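Local atomic coordinates of synaptonemal complex protein 2 (Mus musculus, PDB entry 5IWZ), a protein that forms a major part of the axial and lateral elements of synaptonemal complexes and is required for normal chromosome synapsis in meiosis and for fertility. Residues L136-Y140 and L181-I186; V100-V104 and Q149-F154; E130-D134 and E174-K178. All coordinates share one frame; numbering follows the deposited sequence.

Contact 1 (L136-Y140 and L181-I186); sequences LMVIY and LMLDRI
Tyr-140 and Met-182 have the nearest CA atoms of the two segments, 7.9 Å apart. Helix 136-140 and helix 181-185 point almost the same way, at 10°, with axes 11.7 Å apart. They belong to helices 123-141 and 169-185 of the armadillo-repeat-like domain, and side chains must span the gap. Tyr-140 does most of this. Its CG lies anti to the backbone N (chi1 177°), which sends the ring across to the other helix. There OH donates a very short hydrogen bond of 2.5 Å to the backbone O of Met-182. On the way, ring atom CE2 passes 3.7 Å from Met-182 CB. The sulfur of Met-182 lies 5.0 Å from the ring centroid, an oblique Met-aromatic contact. A phenylalanine in place of Tyr-140 would probably leave the Met-182 carbonyl without this donor. Met-137 fills in beside the ring. Its chain is bent at both chi2 and chi3, and its SD comes 3.6 Å from Met-182 CG. Leu-151 of helix 144-163 also packs on Tyr-140. Toward the exposed Leu-181, CE of Met-137 touches CD2 of Leu-181 at 3.6 Å.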
# COMPACT_ATOMS: atom_id res chain seq x y z
N LEU A 136 9.10 5.22 -9.01
CA LEU A 136 10.05 5.57 -7.96
C LEU A 136 11.00 4.41 -7.65
O LEU A 136 12.20 4.61 -7.44
CB LEU A 136 9.30 5.98 -6.70
CG LEU A 136 9.42 7.36 -6.04
CD1 LEU A 136 9.32 7.19 -4.53
CD2 LEU A 136 10.68 8.13 -6.44
N MET A 137 10.48 3.17 -7.60
CA MET A 137 11.36 2.05 -7.27
C MET A 137 12.38 1.77 -8.37
O MET A 137 13.50 1.35 -8.07
CB MET A 137 10.56 0.78 -6.95
CG MET A 137 9.74 0.84 -5.66
SD MET A 137 10.62 1.44 -4.19
CE MET A 137 12.05 0.34 -4.16
N VAL A 138 12.00 1.97 -9.64
CA VAL A 138 12.95 1.82 -10.75
C VAL A 138 14.11 2.80 -10.61
O VAL A 138 15.27 2.47 -10.87
CB VAL A 138 12.21 2.00 -12.10
CG1 VAL A 138 13.20 2.26 -13.24
CG2 VAL A 138 11.32 0.79 -12.42
N ILE A 139 13.81 4.04 -10.20
CA ILE A 139 14.87 5.02 -9.98
C ILE A 139 15.70 4.64 -8.76
O ILE A 139 16.93 4.82 -8.75
CB ILE A 139 14.26 6.42 -9.81
CG1 ILE A 139 13.46 6.81 -11.06
CG2 ILE A 139 15.35 7.44 -9.49
CD1 ILE A 139 12.43 7.89 -10.79
N TYR A 140 15.05 4.15 -7.71
CA TYR A 140 15.77 3.76 -6.51
C TYR A 140 16.79 2.68 -6.83
O TYR A 140 17.94 2.76 -6.39
CB TYR A 140 14.75 3.30 -5.46
CG TYR A 140 15.28 2.78 -4.14
CD1 TYR A 140 15.73 1.47 -4.01
CD2 TYR A 140 15.25 3.57 -3.00
CE1 TYR A 140 16.17 0.98 -2.80
CE2 TYR A 140 15.68 3.09 -1.78
CZ TYR A 140 16.14 1.79 -1.69
OH TYR A 140 16.58 1.30 -0.49
N LEU A 181 9.91 -1.32 1.84
CA LEU A 181 10.82 -1.89 0.85
C LEU A 181 12.06 -1.03 0.67
O LEU A 181 13.18 -1.55 0.59
CB LEU A 181 10.06 -2.06 -0.48
CG LEU A 181 10.79 -2.58 -1.71
CD1 LEU A 181 11.02 -4.08 -1.57
CD2 LEU A 181 9.97 -2.28 -2.95
N MET A 182 11.90 0.29 0.63
CA MET A 182 13.05 1.17 0.47
C MET A 182 13.97 1.10 1.69
O MET A 182 15.20 1.08 1.56
CB MET A 182 12.59 2.61 0.24
CG MET A 182 11.77 2.78 -1.03
SD MET A 182 11.43 4.48 -1.53
CE MET A 182 10.80 5.24 -0.06
N LEU A 183 13.38 1.08 2.88
CA LEU A 183 14.20 0.95 4.07
C LEU A 183 14.89 -0.41 4.12
O LEU A 183 15.98 -0.52 4.67
CB LEU A 183 13.34 1.18 5.31
CG LEU A 183 12.63 2.53 5.40
CD1 LEU A 183 11.61 2.50 6.52
CD2 LEU A 183 13.64 3.64 5.63
N ASP A 184 14.28 -1.44 3.50
CA ASP A 184 14.81 -2.80 3.59
C ASP A 184 16.21 -2.91 3.00
O ASP A 184 17.07 -3.58 3.57
CB ASP A 184 13.87 -3.79 2.90
CG ASP A 184 14.29 -5.24 3.12
OD1 ASP A 184 14.70 -5.55 4.25
OD2 ASP A 184 14.22 -6.06 2.17
N ARG A 185 16.44 -2.29 1.84
CA ARG A 185 17.76 -2.40 1.23
C ARG A 185 18.81 -1.65 2.05
O ARG A 185 19.90 -2.17 2.31
CB ARG A 185 17.72 -1.88 -0.21
CG ARG A 185 19.09 -1.70 -0.85
CD ARG A 185 19.56 -0.26 -0.72
NE ARG A 185 20.94 -0.07 -1.18
CZ ARG A 185 21.95 0.31 -0.39
NH1 ARG A 185 21.74 0.53 0.89
NH2 ARG A 185 23.16 0.46 -0.90
N ILE A 186 18.49 -0.42 2.47
CA ILE A 186 19.43 0.42 3.20
C ILE A 186 19.85 -0.23 4.52
O ILE A 186 21.01 -0.13 4.93
CB ILE A 186 18.82 1.82 3.44
CG1 ILE A 186 19.92 2.89 3.50
CG2 ILE A 186 18.01 1.84 4.72
CD1 ILE A 186 20.52 3.23 2.15

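Contact 2 (V100-V104 and Q149-F154); sequences VQKMV and QVLESF
Val-100, Phe-154 and Gln-149 give up the most surface where helix 99-108 meets helix 144-163. Val-100 points at the other helix and lies against Gln-149. Its CG1 is 3.8 Å from Gln-149 CB, and its CB is 3.6 Å from Gln-149 OE1. Gln-149 is extended beyond CG, which carries its amide past the valine. There OE1 accepts from a water at 2.8 Å, and the same water accepts from the backbone N of Val-100. This bridge ties the side chain of one helix to the backbone of the other. The backbone O of Gln-149 is gripped twice from its own helix. Ser-153 N and Ser-153 OG reach it from opposite faces of the carbonyl plane, the OG bond being 3.1 Å long. Ser-153 CB also packs on Val-104 CG2. Phe-154 packs one turn further along, beside Val-104. The edge of its ring meets Met-103, with CZ 3.6 Å from Met-103 O, close to the ring plane. CG2 of Val-104 comes obliquely to the ring, 3.6 Å from CE2. Leu-136 of helix 123-141 also packs on Phe-154, and Met-103 touches the same helix. The two axes run in the same general direction and cross at -26°. Such side-by-side helices, with a third helix packed on both, fit the all-helical layering of an armadillo-repeat-like domain.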
# COMPACT_ATOMS: atom_id res chain seq x y z
N VAL A 100 14.10 13.06 -9.76
CA VAL A 100 13.52 12.75 -8.46
C VAL A 100 12.71 13.93 -7.92
O VAL A 100 11.62 13.75 -7.35
CB VAL A 100 14.61 12.31 -7.47
CG1 VAL A 100 14.03 12.07 -6.08
CG2 VAL A 100 15.29 11.04 -7.97
N GLN A 101 13.21 15.16 -8.12
CA GLN A 101 12.47 16.35 -7.67
C GLN A 101 11.24 16.61 -8.53
O GLN A 101 10.22 17.09 -8.02
CB GLN A 101 13.38 17.58 -7.65
CG GLN A 101 14.30 17.65 -6.43
CD GLN A 101 15.43 16.64 -6.49
OE1 GLN A 101 16.14 16.54 -7.50
NE2 GLN A 101 15.61 15.87 -5.42
N LYS A 102 11.30 16.31 -9.83
CA LYS A 102 10.06 16.31 -10.60
C LYS A 102 9.06 15.32 -10.02
O LYS A 102 7.87 15.63 -9.90
CB LYS A 102 10.33 16.00 -12.07
CG LYS A 102 10.41 17.25 -12.95
CD LYS A 102 11.68 18.02 -12.74
CE LYS A 102 11.79 19.21 -13.69
NZ LYS A 102 10.83 20.30 -13.35
N MET A 103 9.51 14.13 -9.63
CA MET A 103 8.55 13.16 -9.08
C MET A 103 7.98 13.63 -7.74
O MET A 103 6.82 13.34 -7.44
CB MET A 103 9.21 11.80 -8.94
CG MET A 103 9.70 11.34 -10.29
SD MET A 103 9.46 9.60 -10.59
CE MET A 103 7.90 9.29 -9.79
N VAL A 104 8.77 14.35 -6.93
CA VAL A 104 8.22 14.96 -5.72
C VAL A 104 7.12 15.94 -6.09
O VAL A 104 6.02 15.93 -5.50
CB VAL A 104 9.34 15.65 -4.91
CG1 VAL A 104 8.75 16.54 -3.80
CG2 VAL A 104 10.28 14.61 -4.34
N GLN A 149 18.48 10.10 -3.33
CA GLN A 149 17.50 11.16 -3.47
C GLN A 149 16.09 10.66 -3.20
O GLN A 149 15.28 11.37 -2.60
CB GLN A 149 17.57 11.79 -4.87
CG GLN A 149 18.86 12.57 -5.12
CD GLN A 149 18.85 13.36 -6.42
OE1 GLN A 149 17.80 13.83 -6.87
NE2 GLN A 149 20.01 13.49 -7.04
N VAL A 150 15.78 9.43 -3.61
CA VAL A 150 14.46 8.88 -3.35
C VAL A 150 14.22 8.76 -1.85
O VAL A 150 13.18 9.20 -1.33
CB VAL A 150 14.26 7.54 -4.08
CG1 VAL A 150 12.99 6.88 -3.60
CG2 VAL A 150 14.19 7.75 -5.58
N LEU A 151 15.18 8.18 -1.12
CA LEU A 151 15.08 8.06 0.33
C LEU A 151 14.89 9.42 0.98
O LEU A 151 14.00 9.60 1.83
CB LEU A 151 16.35 7.40 0.90
CG LEU A 151 16.53 5.93 1.31
CD1 LEU A 151 15.23 5.16 1.49
CD2 LEU A 151 17.47 5.19 0.37
N GLU A 152 15.71 10.39 0.58
CA GLU A 152 15.74 11.69 1.26
C GLU A 152 14.44 12.46 1.04
O GLU A 152 13.93 13.12 1.95
CB GLU A 152 16.93 12.52 0.77
CG GLU A 152 18.27 12.04 1.28
CD GLU A 152 18.30 12.00 2.79
OE1 GLU A 152 17.90 13.01 3.40
OE2 GLU A 152 18.69 10.96 3.36
N SER A 153 13.90 12.39 -0.17
CA SER A 153 12.71 13.15 -0.53
C SER A 153 11.42 12.47 -0.12
O SER A 153 10.48 13.14 0.33
CB SER A 153 12.71 13.41 -2.03
OG SER A 153 13.90 14.09 -2.40
N PHE A 154 11.32 11.14 -0.27
CA PHE A 154 10.03 10.47 -0.18
C PHE A 154 9.73 9.79 1.15
O PHE A 154 8.56 9.64 1.47
CB PHE A 154 9.87 9.46 -1.32
CG PHE A 154 9.31 10.07 -2.58
CD1 PHE A 154 7.94 10.25 -2.72
CD2 PHE A 154 10.15 10.49 -3.60
CE1 PHE A 154 7.42 10.82 -3.86
CE2 PHE A 154 9.63 11.07 -4.76
CZ PHE A 154 8.26 11.23 -4.89
O HOH W 1 16.90 13.52 -9.51

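Contact 3 (E130-D134 and E174-K178); sequences EDLFD and EALKK
The ring of Phe-133 meets Lys-178, Ala-175 and Glu-174 obliquely. Its plane is turned 43° from the carboxylate of Glu-174. That carboxylate lies in turn at 39° to the carboxylate of Glu-130. These groups join helices 123-141 and 169-185, two nearly parallel helices of the armadillo-repeat-like domain. Phe-133 contributes the largest share of the buried surface. With CG anti to the carbonyl carbon, the ring is carried over to Ala-175, and CE2 lies 3.6 Å from Ala-175 CB. The small alanine lets the ring come close to the backbone, since Ala-175 CA is 3.7 Å from the same CE2. Ile-158 of helix 144-163 packs on both residues and extends this apolar patch. On the same side of the ring plane, the aliphatic part of Lys-178 runs past the start of the Phe-133 side chain. Its CG is 3.7 Å from Phe-133 CB. Met-137, one turn along, touches the lysine as well. Polar groups gather beyond the apolar part. Glu-174 bends at chi2, and its OE2 sits 3.5 Å from CG of Glu-130, so the methylene of one glutamate rests against the carboxylate of the other. Glu-130 OE1 and Glu-174 OE1 are 4.9 Å apart, a proximity of like charges that Lys-178 probably helps to offset. Lys-178 ties the network together. Within its own helix, NZ makes a salt bridge and hydrogen bond to Glu-174 OE2 at 2.8 Å. It meets the syn side of that oxygen, 20° out of the carboxylate plane. Across the contact, the same ammonium group makes a longer salt bridge to Asp-134. The lysine thus stands between two acidic groups and probably offsets the charge of both. Its NZ lies 3.6 Å from Asp-134 OD1.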
# COMPACT_ATOMS: atom_id res chain seq x y z
N GLU A 130 0.08 3.83 -7.32
CA GLU A 130 0.89 2.63 -7.43
C GLU A 130 1.85 2.74 -8.61
O GLU A 130 3.04 2.40 -8.49
CB GLU A 130 -0.03 1.42 -7.57
CG GLU A 130 0.64 0.09 -7.49
CD GLU A 130 -0.32 -1.03 -7.85
OE1 GLU A 130 -1.57 -0.80 -7.78
OE2 GLU A 130 0.17 -2.12 -8.22
N ASP A 131 1.36 3.23 -9.75
CA ASP A 131 2.24 3.45 -10.91
C ASP A 131 3.34 4.46 -10.59
O ASP A 131 4.48 4.31 -11.06
CB ASP A 131 1.43 3.93 -12.10
CG ASP A 131 0.46 2.87 -12.61
OD1 ASP A 131 0.77 1.66 -12.45
OD2 ASP A 131 -0.60 3.25 -13.15
N LEU A 132 3.01 5.50 -9.84
CA LEU A 132 4.03 6.49 -9.47
C LEU A 132 5.12 5.85 -8.60
O LEU A 132 6.31 6.03 -8.86
CB LEU A 132 3.36 7.65 -8.74
CG LEU A 132 4.25 8.83 -8.35
CD1 LEU A 132 4.57 9.69 -9.54
CD2 LEU A 132 3.57 9.67 -7.30
N PHE A 133 4.72 5.10 -7.57
CA PHE A 133 5.72 4.47 -6.71
C PHE A 133 6.51 3.41 -7.45
O PHE A 133 7.72 3.29 -7.22
CB PHE A 133 5.05 3.89 -5.46
CG PHE A 133 4.70 4.93 -4.44
CD1 PHE A 133 5.66 5.82 -3.97
CD2 PHE A 133 3.41 5.03 -3.94
CE1 PHE A 133 5.34 6.79 -3.04
CE2 PHE A 133 3.08 6.01 -3.00
CZ PHE A 133 4.05 6.89 -2.55
N ASP A 134 5.87 2.68 -8.38
CA ASP A 134 6.59 1.71 -9.21
C ASP A 134 7.72 2.39 -9.98
O ASP A 134 8.84 1.87 -10.06
CB ASP A 134 5.64 1.03 -10.20
CG ASP A 134 4.74 -0.01 -9.55
OD1 ASP A 134 5.06 -0.50 -8.45
OD2 ASP A 134 3.70 -0.36 -10.15
N GLU A 174 -0.40 1.13 0.14
CA GLU A 174 0.53 1.06 -0.98
C GLU A 174 1.80 1.86 -0.70
O GLU A 174 2.92 1.39 -0.94
CB GLU A 174 -0.17 1.56 -2.25
CG GLU A 174 0.74 1.86 -3.42
CD GLU A 174 1.46 0.62 -3.91
OE1 GLU A 174 1.02 -0.51 -3.59
OE2 GLU A 174 2.49 0.78 -4.61
N ALA A 175 1.65 3.08 -0.17
CA ALA A 175 2.81 3.93 0.09
C ALA A 175 3.66 3.36 1.23
O ALA A 175 4.90 3.33 1.13
CB ALA A 175 2.37 5.34 0.43
N LEU A 176 3.01 2.94 2.31
CA LEU A 176 3.73 2.41 3.46
C LEU A 176 4.55 1.18 3.08
O LEU A 176 5.68 1.00 3.55
CB LEU A 176 2.74 2.10 4.58
CG LEU A 176 3.25 1.53 5.89
CD1 LEU A 176 4.35 2.43 6.38
CD2 LEU A 176 2.10 1.45 6.92
N LYS A 177 4.02 0.33 2.20
CA LYS A 177 4.75 -0.88 1.84
C LYS A 177 5.93 -0.56 0.94
O LYS A 177 6.99 -1.18 1.06
CB LYS A 177 3.78 -1.87 1.20
CG LYS A 177 4.34 -2.71 0.09
CD LYS A 177 3.27 -3.68 -0.43
CE LYS A 177 2.01 -2.92 -0.84
NZ LYS A 177 0.76 -3.75 -0.76
N LYS A 178 5.77 0.41 0.03
CA LYS A 178 6.92 0.86 -0.75
C LYS A 178 7.98 1.48 0.15
O LYS A 178 9.18 1.31 -0.10
CB LYS A 178 6.46 1.86 -1.81
CG LYS A 178 5.64 1.26 -2.94
CD LYS A 178 6.53 0.48 -3.89
CE LYS A 178 5.81 0.11 -5.17
NZ LYS A 178 4.69 -0.86 -4.93

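Overall arrangement
All three contacts lie in the armadillo-repeat-like domain. Contacts 1 and 3 join the same two helices, 123-141 and 169-185, with centres about 10 Å apart. Contact 2 joins helices 99-108 and 144-163; its centre is about 11 Å from the centre of contact 1 and 13 Å from that of contact 3. The segments alternate along the chain: 100-104, 130-134, 136-140, 149-154, 174-178, 181-186. Helix 144-163 follows 123-141 and precedes 169-185, and it touches both. Side chains link the contacts directly: Met-103 packs on Leu-132 and Ile-139, and Val-150 packs on Met-182. Helices that are not consecutive in the chain are thus packed together, consistent with the stacked helices of an armadillo-repeat-like domain.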